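Local coordinates for protein LRIM1 (Anopheles gambiae, PDB 3O53) that forms a heterodimeric complex with the leucine-rich repeat protein APL1C that regulates complement-like immunity in the mosquito, this chain being its leucine-rich repeat domain, at residues A[226-230]-A[249-254]; A[100-104]-A[122-126]; A[238-242]-A[266-270]. All coordinates share one frame; numbering follows the deposited sequence.

Contact 1: A[226-230]-A[249-254]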
loop_
_atom_site.group_PDB
_atom_site.type_symbol
_atom_site.label_atom_id
_atom_site.label_comp_id
_atom_site.label_asym_id
_atom_site.label_seq_id
_atom_site.Cartn_x
_atom_site.Cartn_y
_atom_site.Cartn_z
ATOM N N LEU A 226 5.296 14.799 -13.343
ATOM C CA LEU A 226 4.707 14.473 -14.633
ATOM C C LEU A 226 4.913 15.584 -15.652
ATOM O O LEU A 226 4.658 16.752 -15.378
ATOM C CB LEU A 226 3.209 14.204 -14.488
ATOM C CG LEU A 226 2.822 12.990 -13.644
ATOM C CD1 LEU A 226 1.307 12.919 -13.512
ATOM C CD2 LEU A 226 3.386 11.677 -14.238
ATOM N N VAL A 227 5.359 15.199 -16.841
ATOM C CA VAL A 227 5.478 16.125 -17.958
ATOM C C VAL A 227 4.421 15.790 -19.013
ATOM O O VAL A 227 3.817 16.682 -19.608
ATOM C CB VAL A 227 6.868 16.031 -18.613
ATOM C CG1 VAL A 227 7.027 17.119 -19.658
ATOM C CG2 VAL A 227 7.976 16.120 -17.558
ATOM N N LEU A 228 4.197 14.497 -19.235
ATOM C CA LEU A 228 3.281 14.034 -20.274
ATOM C C LEU A 228 2.283 13.009 -19.756
ATOM O O LEU A 228 2.560 12.284 -18.803
ATOM C CB LEU A 228 4.059 13.393 -21.429
ATOM C CG LEU A 228 5.042 14.284 -22.179
ATOM C CD1 LEU A 228 5.682 13.507 -23.332
ATOM C CD2 LEU A 228 4.335 15.534 -22.682
ATOM N N ILE A 229 1.139 12.947 -20.428
ATOM C CA ILE A 229 0.090 11.965 -20.172
ATOM C C ILE A 229 -0.218 11.254 -21.479
ATOM O O ILE A 229 -0.299 11.895 -22.525
ATOM C CB ILE A 229 -1.223 12.646 -19.713
ATOM C CG1 ILE A 229 -1.000 13.432 -18.424
ATOM C CG2 ILE A 229 -2.340 11.604 -19.527
ATOM C CD1 ILE A 229 -2.209 14.288 -17.990
ATOM N N GLU A 230 -0.407 9.942 -21.419
ATOM C CA GLU A 230 -0.763 9.156 -22.598
ATOM C C GLU A 230 -2.151 9.576 -23.073
ATOM O O GLU A 230 -3.124 9.457 -22.330
ATOM C CB GLU A 230 -0.739 7.659 -22.259
ATOM C CG GLU A 230 -1.343 6.763 -23.328
ATOM C CD GLU A 230 -0.659 6.930 -24.678
ATOM O OE1 GLU A 230 0.565 6.697 -24.761
ATOM O OE2 GLU A 230 -1.343 7.296 -25.650
ATOM N N PHE A 249 3.440 19.788 -16.186
ATOM C CA PHE A 249 2.873 19.363 -17.463
ATOM C C PHE A 249 3.239 20.268 -18.630
ATOM O O PHE A 249 3.339 21.479 -18.477
ATOM C CB PHE A 249 1.346 19.327 -17.380
ATOM C CG PHE A 249 0.811 18.224 -16.529
ATOM C CD1 PHE A 249 1.002 16.901 -16.888
ATOM C CD2 PHE A 249 0.092 18.512 -15.379
ATOM C CE1 PHE A 249 0.505 15.881 -16.106
ATOM C CE2 PHE A 249 -0.408 17.493 -14.586
ATOM C CZ PHE A 249 -0.201 16.176 -14.948
ATOM N N HIS A 250 3.412 19.663 -19.800
ATOM C CA HIS A 250 3.400 20.396 -21.052
ATOM C C HIS A 250 1.942 20.669 -21.398
ATOM O O HIS A 250 1.113 19.761 -21.342
ATOM C CB HIS A 250 4.078 19.563 -22.150
ATOM C CG HIS A 250 3.689 19.950 -23.543
ATOM N ND1 HIS A 250 3.814 21.235 -24.026
ATOM C CD2 HIS A 250 3.206 19.210 -24.569
ATOM C CE1 HIS A 250 3.410 21.272 -25.282
ATOM N NE2 HIS A 250 3.036 20.056 -25.636
ATOM N N CYS A 251 1.615 21.914 -21.732
ATOM C CA CYS A 251 0.228 22.280 -22.014
ATOM C C CYS A 251 -0.399 21.369 -23.058
ATOM O O CYS A 251 -1.538 20.932 -22.904
ATOM C CB CYS A 251 0.137 23.737 -22.472
ATOM S SG CYS A 251 0.382 24.913 -21.133
ATOM N N GLY A 252 0.346 21.075 -24.117
ATOM C CA GLY A 252 -0.161 20.221 -25.171
ATOM C C GLY A 252 -0.660 18.890 -24.642
ATOM O O GLY A 252 -1.635 18.344 -25.152
ATOM N N THR A 253 -0.002 18.350 -23.619
ATOM C CA THR A 253 -0.380 17.026 -23.143
ATOM C C THR A 253 -1.734 17.094 -22.431
ATOM O O THR A 253 -2.553 16.183 -22.547
ATOM C CB THR A 253 0.702 16.411 -22.237
ATOM O OG1 THR A 253 0.655 14.982 -22.340
ATOM C CG2 THR A 253 0.513 16.836 -20.771
ATOM N N LEU A 254 -1.979 18.183 -21.709
ATOM C CA LEU A 254 -3.276 18.379 -21.070
ATOM C C LEU A 254 -4.368 18.605 -22.120
ATOM O O LEU A 254 -5.440 18.014 -22.045
ATOM C CB LEU A 254 -3.223 19.554 -20.094
ATOM C CG LEU A 254 -2.318 19.332 -18.879
ATOM C CD1 LEU A 254 -2.136 20.616 -18.108
ATOM C CD2 LEU A 254 -2.890 18.237 -17.978
HETATM O O HOH W 1 -1.924 13.772 -23.829
#

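Contact 2: A[100-104]-A[122-126]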
loop_
_atom_site.group_PDB
_atom_site.type_symbol
_atom_site.label_atom_id
_atom_site.label_comp_id
_atom_site.label_asym_id
_atom_site.label_seq_id
_atom_site.Cartn_x
_atom_site.Cartn_y
_atom_site.Cartn_z
ATOM N N SER A 100 -4.604 -18.865 6.641
ATOM C CA SER A 100 -5.900 -18.326 7.070
ATOM C C SER A 100 -5.880 -16.818 7.288
ATOM O O SER A 100 -6.883 -16.226 7.698
ATOM C CB SER A 100 -6.363 -19.003 8.363
ATOM O OG SER A 100 -6.627 -20.372 8.146
ATOM N N ILE A 101 -4.740 -16.195 7.019
ATOM C CA ILE A 101 -4.613 -14.755 7.200
ATOM C C ILE A 101 -5.566 -13.992 6.288
ATOM O O ILE A 101 -5.583 -14.175 5.066
ATOM C CB ILE A 101 -3.161 -14.295 6.963
ATOM C CG1 ILE A 101 -2.255 -14.902 8.030
ATOM C CG2 ILE A 101 -3.047 -12.791 7.040
ATOM C CD1 ILE A 101 -2.601 -14.453 9.451
ATOM N N GLU A 102 -6.359 -13.130 6.907
ATOM C CA GLU A 102 -7.308 -12.288 6.196
ATOM C C GLU A 102 -6.923 -10.829 6.397
ATOM O O GLU A 102 -7.112 -10.013 5.509
ATOM C CB GLU A 102 -8.735 -12.525 6.718
ATOM C CG GLU A 102 -9.218 -13.966 6.591
ATOM C CD GLU A 102 -10.613 -14.193 7.174
ATOM O OE1 GLU A 102 -11.089 -13.358 7.978
ATOM O OE2 GLU A 102 -11.233 -15.221 6.829
ATOM N N THR A 103 -6.380 -10.506 7.569
ATOM C CA THR A 103 -6.034 -9.126 7.894
ATOM C C THR A 103 -4.671 -9.061 8.552
ATOM O O THR A 103 -4.437 -9.703 9.573
ATOM C CB THR A 103 -7.074 -8.494 8.846
ATOM O OG1 THR A 103 -8.349 -8.460 8.199
ATOM C CG2 THR A 103 -6.671 -7.070 9.213
ATOM N N LEU A 104 -3.769 -8.285 7.959
ATOM C CA LEU A 104 -2.387 -8.232 8.423
ATOM C C LEU A 104 -2.014 -6.776 8.681
ATOM O O LEU A 104 -1.861 -5.987 7.752
ATOM C CB LEU A 104 -1.459 -8.833 7.365
ATOM C CG LEU A 104 0.027 -8.918 7.713
ATOM C CD1 LEU A 104 0.201 -9.743 8.962
ATOM C CD2 LEU A 104 0.833 -9.516 6.556
ATOM N N LYS A 122 -9.772 -13.545 0.767
ATOM C CA LYS A 122 -9.180 -12.258 0.439
ATOM C C LYS A 122 -8.270 -11.783 1.571
ATOM O O LYS A 122 -8.427 -12.200 2.715
ATOM C CB LYS A 122 -10.283 -11.231 0.174
ATOM C CG LYS A 122 -11.030 -11.477 -1.124
ATOM C CD LYS A 122 -12.200 -10.527 -1.296
ATOM C CE LYS A 122 -12.846 -10.696 -2.667
ATOM N NZ LYS A 122 -14.067 -9.851 -2.842
ATOM N N LYS A 123 -7.329 -10.900 1.247
ATOM C CA LYS A 123 -6.373 -10.383 2.223
ATOM C C LYS A 123 -6.403 -8.856 2.277
ATOM O O LYS A 123 -6.489 -8.192 1.252
ATOM C CB LYS A 123 -4.953 -10.819 1.851
ATOM C CG LYS A 123 -4.658 -12.272 2.093
ATOM C CD LYS A 123 -3.178 -12.575 1.865
ATOM C CE LYS A 123 -2.888 -12.897 0.412
ATOM N NZ LYS A 123 -3.220 -14.311 0.060
ATOM N N ASN A 124 -6.316 -8.306 3.479
ATOM C CA ASN A 124 -6.161 -6.871 3.660
ATOM C C ASN A 124 -4.804 -6.676 4.329
ATOM O O ASN A 124 -4.565 -7.199 5.408
ATOM C CB ASN A 124 -7.293 -6.308 4.515
ATOM C CG ASN A 124 -8.651 -6.440 3.835
ATOM O OD1 ASN A 124 -8.858 -5.931 2.738
ATOM N ND2 ASN A 124 -9.569 -7.138 4.477
ATOM N N ILE A 125 -3.914 -5.948 3.669
ATOM C CA ILE A 125 -2.506 -5.894 4.068
ATOM C C ILE A 125 -2.075 -4.457 4.333
ATOM O O ILE A 125 -2.126 -3.614 3.444
ATOM C CB ILE A 125 -1.607 -6.483 2.971
ATOM C CG1 ILE A 125 -1.875 -7.987 2.825
ATOM C CG2 ILE A 125 -0.116 -6.209 3.285
ATOM C CD1 ILE A 125 -1.245 -8.612 1.586
ATOM N N TYR A 126 -1.652 -4.194 5.567
ATOM C CA TYR A 126 -1.280 -2.857 5.997
ATOM C C TYR A 126 0.207 -2.821 6.305
ATOM O O TYR A 126 0.624 -3.299 7.345
ATOM C CB TYR A 126 -2.068 -2.474 7.256
ATOM C CG TYR A 126 -3.560 -2.408 7.040
ATOM C CD1 TYR A 126 -4.178 -1.208 6.734
ATOM C CD2 TYR A 126 -4.353 -3.547 7.136
ATOM C CE1 TYR A 126 -5.550 -1.133 6.536
ATOM C CE2 TYR A 126 -5.736 -3.480 6.939
ATOM C CZ TYR A 126 -6.319 -2.271 6.637
ATOM O OH TYR A 126 -7.680 -2.187 6.430
#

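Contact 3: A[238-242]-A[266-270]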
loop_
_atom_site.group_PDB
_atom_site.type_symbol
_atom_site.label_atom_id
_atom_site.label_comp_id
_atom_site.label_asym_id
_atom_site.label_seq_id
_atom_site.Cartn_x
_atom_site.Cartn_y
_atom_site.Cartn_z
ATOM N N ASN A 238 -17.277 6.431 -13.139
ATOM C CA ASN A 238 -17.047 6.179 -11.718
ATOM C C ASN A 238 -16.174 7.252 -11.086
ATOM O O ASN A 238 -16.249 7.505 -9.888
ATOM C CB ASN A 238 -16.357 4.830 -11.522
ATOM C CG ASN A 238 -17.262 3.668 -11.827
ATOM O OD1 ASN A 238 -18.483 3.785 -11.757
ATOM N ND2 ASN A 238 -16.669 2.528 -12.162
ATOM N N LEU A 239 -15.330 7.869 -11.900
ATOM C CA LEU A 239 -14.324 8.795 -11.406
ATOM C C LEU A 239 -14.961 9.988 -10.686
ATOM O O LEU A 239 -15.766 10.704 -11.265
ATOM C CB LEU A 239 -13.468 9.270 -12.578
ATOM C CG LEU A 239 -12.230 10.104 -12.251
ATOM C CD1 LEU A 239 -11.136 9.224 -11.645
ATOM C CD2 LEU A 239 -11.723 10.813 -13.504
ATOM N N GLU A 240 -14.601 10.191 -9.418
ATOM C CA GLU A 240 -15.103 11.328 -8.632
ATOM C C GLU A 240 -13.967 12.203 -8.083
ATOM O O GLU A 240 -14.199 13.320 -7.640
ATOM C CB GLU A 240 -15.929 10.831 -7.451
ATOM C CG GLU A 240 -17.071 9.905 -7.812
ATOM C CD GLU A 240 -17.766 9.340 -6.580
ATOM O OE1 GLU A 240 -17.294 9.609 -5.453
ATOM O OE2 GLU A 240 -18.781 8.626 -6.740
ATOM N N HIS A 241 -12.742 11.687 -8.091
ATOM C CA HIS A 241 -11.616 12.400 -7.489
ATOM C C HIS A 241 -10.386 12.145 -8.352
ATOM O O HIS A 241 -9.991 10.999 -8.569
ATOM C CB HIS A 241 -11.401 11.934 -6.037
ATOM C CG HIS A 241 -10.217 12.557 -5.357
ATOM N ND1 HIS A 241 -10.341 13.506 -4.362
ATOM C CD2 HIS A 241 -8.885 12.356 -5.516
ATOM C CE1 HIS A 241 -9.141 13.863 -3.937
ATOM N NE2 HIS A 241 -8.239 13.185 -4.626
ATOM N N PHE A 242 -9.810 13.218 -8.875
ATOM C CA PHE A 242 -8.746 13.120 -9.850
ATOM C C PHE A 242 -7.758 14.238 -9.549
ATOM O O PHE A 242 -8.045 15.407 -9.796
ATOM C CB PHE A 242 -9.341 13.257 -11.258
ATOM C CG PHE A 242 -8.362 13.015 -12.378
ATOM C CD1 PHE A 242 -8.123 11.735 -12.848
ATOM C CD2 PHE A 242 -7.713 14.078 -12.986
ATOM C CE1 PHE A 242 -7.238 11.521 -13.894
ATOM C CE2 PHE A 242 -6.834 13.874 -14.031
ATOM C CZ PHE A 242 -6.591 12.600 -14.492
ATOM N N THR A 266 -13.512 18.129 -15.823
ATOM C CA THR A 266 -14.465 18.682 -14.873
ATOM C C THR A 266 -14.225 18.116 -13.478
ATOM O O THR A 266 -14.304 18.833 -12.479
ATOM C CB THR A 266 -15.898 18.350 -15.314
ATOM O OG1 THR A 266 -16.145 18.966 -16.584
ATOM C CG2 THR A 266 -16.921 18.832 -14.282
ATOM N N VAL A 267 -13.919 16.824 -13.416
ATOM C CA VAL A 267 -13.627 16.174 -12.145
ATOM C C VAL A 267 -12.345 16.750 -11.545
ATOM O O VAL A 267 -12.252 16.934 -10.341
ATOM C CB VAL A 267 -13.497 14.644 -12.300
ATOM C CG1 VAL A 267 -13.007 14.013 -11.000
ATOM C CG2 VAL A 267 -14.832 14.036 -12.722
ATOM N N ALA A 268 -11.375 17.052 -12.394
ATOM C CA ALA A 268 -10.110 17.638 -11.959
ATOM C C ALA A 268 -10.352 18.997 -11.310
ATOM O O ALA A 268 -9.807 19.298 -10.251
ATOM C CB ALA A 268 -9.174 17.798 -13.138
ATOM N N LYS A 269 -11.156 19.832 -11.956
ATOM C CA LYS A 269 -11.453 21.141 -11.394
ATOM C C LYS A 269 -12.170 21.008 -10.052
ATOM O O LYS A 269 -11.810 21.670 -9.084
ATOM C CB LYS A 269 -12.298 21.969 -12.361
ATOM C CG LYS A 269 -12.737 23.307 -11.793
ATOM C CD LYS A 269 -13.892 23.893 -12.599
ATOM C CE LYS A 269 -15.143 23.021 -12.508
ATOM N NZ LYS A 269 -16.259 23.529 -13.353
ATOM N N GLN A 270 -13.194 20.167 -9.996
ATOM C CA GLN A 270 -13.947 19.979 -8.757
ATOM C C GLN A 270 -13.048 19.461 -7.644
ATOM O O GLN A 270 -13.188 19.839 -6.480
ATOM C CB GLN A 270 -15.102 18.998 -8.968
ATOM C CG GLN A 270 -16.257 19.580 -9.761
ATOM C CD GLN A 270 -17.302 18.543 -10.108
ATOM O OE1 GLN A 270 -16.993 17.365 -10.281
ATOM N NE2 GLN A 270 -18.550 18.979 -10.214
HETATM O O HOH W 2 -7.419 18.009 -9.481
#

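Contact 1: A[226-230]-A[249-254]
Thr253, in the first turn of helix 251-259, packs against the backbone from Val227 to Ile229 and the side chain of Leu228. Thr253 CB packs on Leu228 CD2 at 3.8 Å. At the branch the two tips part. OG1 points away from the threonine's own backbone N (chi1 -151°) and accepts the amide of Ile229 in an almost straight bond, Ile229 N to Thr253 OG1 being 2.8 Å with 173° at the hydrogen, whereas CG2 rests on the carbonyl oxygen of Val227. A water prolongs this grip by donating to both Ile229 O and Thr253 O. One turn back, His250 N reaches Val227 O at 3.0 Å, using a lone pair in the carbonyl plane.

The segments join a short strand of the last leucine-rich repeats to the helix that probably opens a C-terminal cap. Cys251, the first helical residue, is disulfide-bonded to Cys296, an arrangement consistent with the cysteine-rich caps of extracellular repeat proteins. His250 N-caps this helix; its imidazole has Gly252 N 3.2 Å above the ring centre, and its ND1 is hydrogen-bonded to Leu299 N.

The rest of the contact is apolar. The CE1 corner of Phe249 meets Leu226 CB at 3.6 Å, and the ring runs alongside the leucine, whose CD1 faces CZ. Ile229 CD1 comes obliquely to the same corner, Phe249 CE1, at 3.7 Å. Ile229 CD1 also touches Leu254 CD2 at 4.0 Å. That leucine methyl sits 3.9 Å above one face of the Phe249 ring, toward its rim.

Contact 2: A[100-104]-A[122-126]
The Tyr126 ring meets Leu104 edge-on: Leu104 O lies in the ring plane, 3.5 Å from Tyr126 CD2. The flat ring also belongs to an aromatic row across the strands, stacking with His105 and meeting the ring of Tyr148 with the planes about 30° apart. The amide of Asn124 crosses Thr103 obliquely, its ND2 lying 4.1 Å from Thr103 OG1, a loose approach.

Backbone bonds carry the pairing. Asn124 N donates to Glu102 O at 2.8 Å. Leu104 N then binds Asn124 O at 2.9 Å, and Tyr126 N returns to Leu104 O at 2.8 Å. CA-H groups of Lys123 and Thr103 add weaker contacts to Glu102 O and Asn124 O.

Thr103, Asn124 and Tyr126 share one face, with the Thr103 side chain about 6 Å from an N-acetylglucosamine of the attached glycan; Leu104 and Ile125 turn to the other, packing on Leu85 and Leu149 of the flanking strands. Outside the pair, Glu102 OE1 forms a salt bridge with Arg83. This parallel ladder, polar and aromatic on one side and aliphatic on the other, is that of adjacent strands along the concave surface of a leucine-rich repeat solenoid.

Contact 3: A[238-242]-A[266-270]
Val267 of helix 262-276 presses its two methyls into the bend of the chain from Leu239 to Phe242, where the outermost strand of the leucine-rich repeat ladder, 241-243, is covered by the helix. This covering of the end strand is consistent with a C-terminal cap closing the solenoid.

Apolar packing supplies most of the contact. Val267 CG1 stands anti to its own amide nitrogen (chi1 172°), which thrusts it against the peptide between Glu240 and His241; it lies 3.6 Å from Glu240 C. Val267 CG1 also touches Phe242 CB at 3.8 Å and, more loosely, Leu239 CG. CG2 takes the other branch and rests on the carbonyl oxygen of Leu239. Next along the helix, Ala268 brings its CB to Phe242 CD2 at 4.0 Å, oblique to the ring, and its CA to the carbonyl oxygen of Phe242. Tyr294 covers Phe242 and Ala268 from strand 294-296, and Ile219 of the neighbouring strand touches the Phe242 side chain.

Other residues of the helix add polar links. Phe242 N is hydrogen-bonded to Thr271 OG1 and Leu239 O to Arg263 NH1, so the helix supplies side-chain partners to this last strand and the turn before it. His241 stacks on Trp218 of the neighbouring strand, while its ND1 is hydrogen-bonded to Lys274 NZ.

Between the two segments the polar link is solvent-mediated: a single water donates to Phe242 O at 2.7 Å and to Ala268 O at 2.8 Å, joining a strand carbonyl to a helix carbonyl.

Contact 2 lies in the run of repeats, whereas contacts 1 and 3 sit toward the probable C-terminal cap; the centres of contacts 1 and 2 are about 38 Å apart, on opposite sides of the chain's centre. Contacts 2 and 3 both involve the main strand ladder, one between two of its inner strands and the other at its last. Contact 2 is partly buried and ruled by backbone pairing, with a polar and aromatic face. The other two are buried and join strands to helices: contact 1 through direct backbone and hydroxyl bonds besides a phenylalanine packed among leucines and an isoleucine, contact 3 through valine and alanine methyls against strand backbone and a phenylalanine. In each of these a water bridges strand and helix carbonyls.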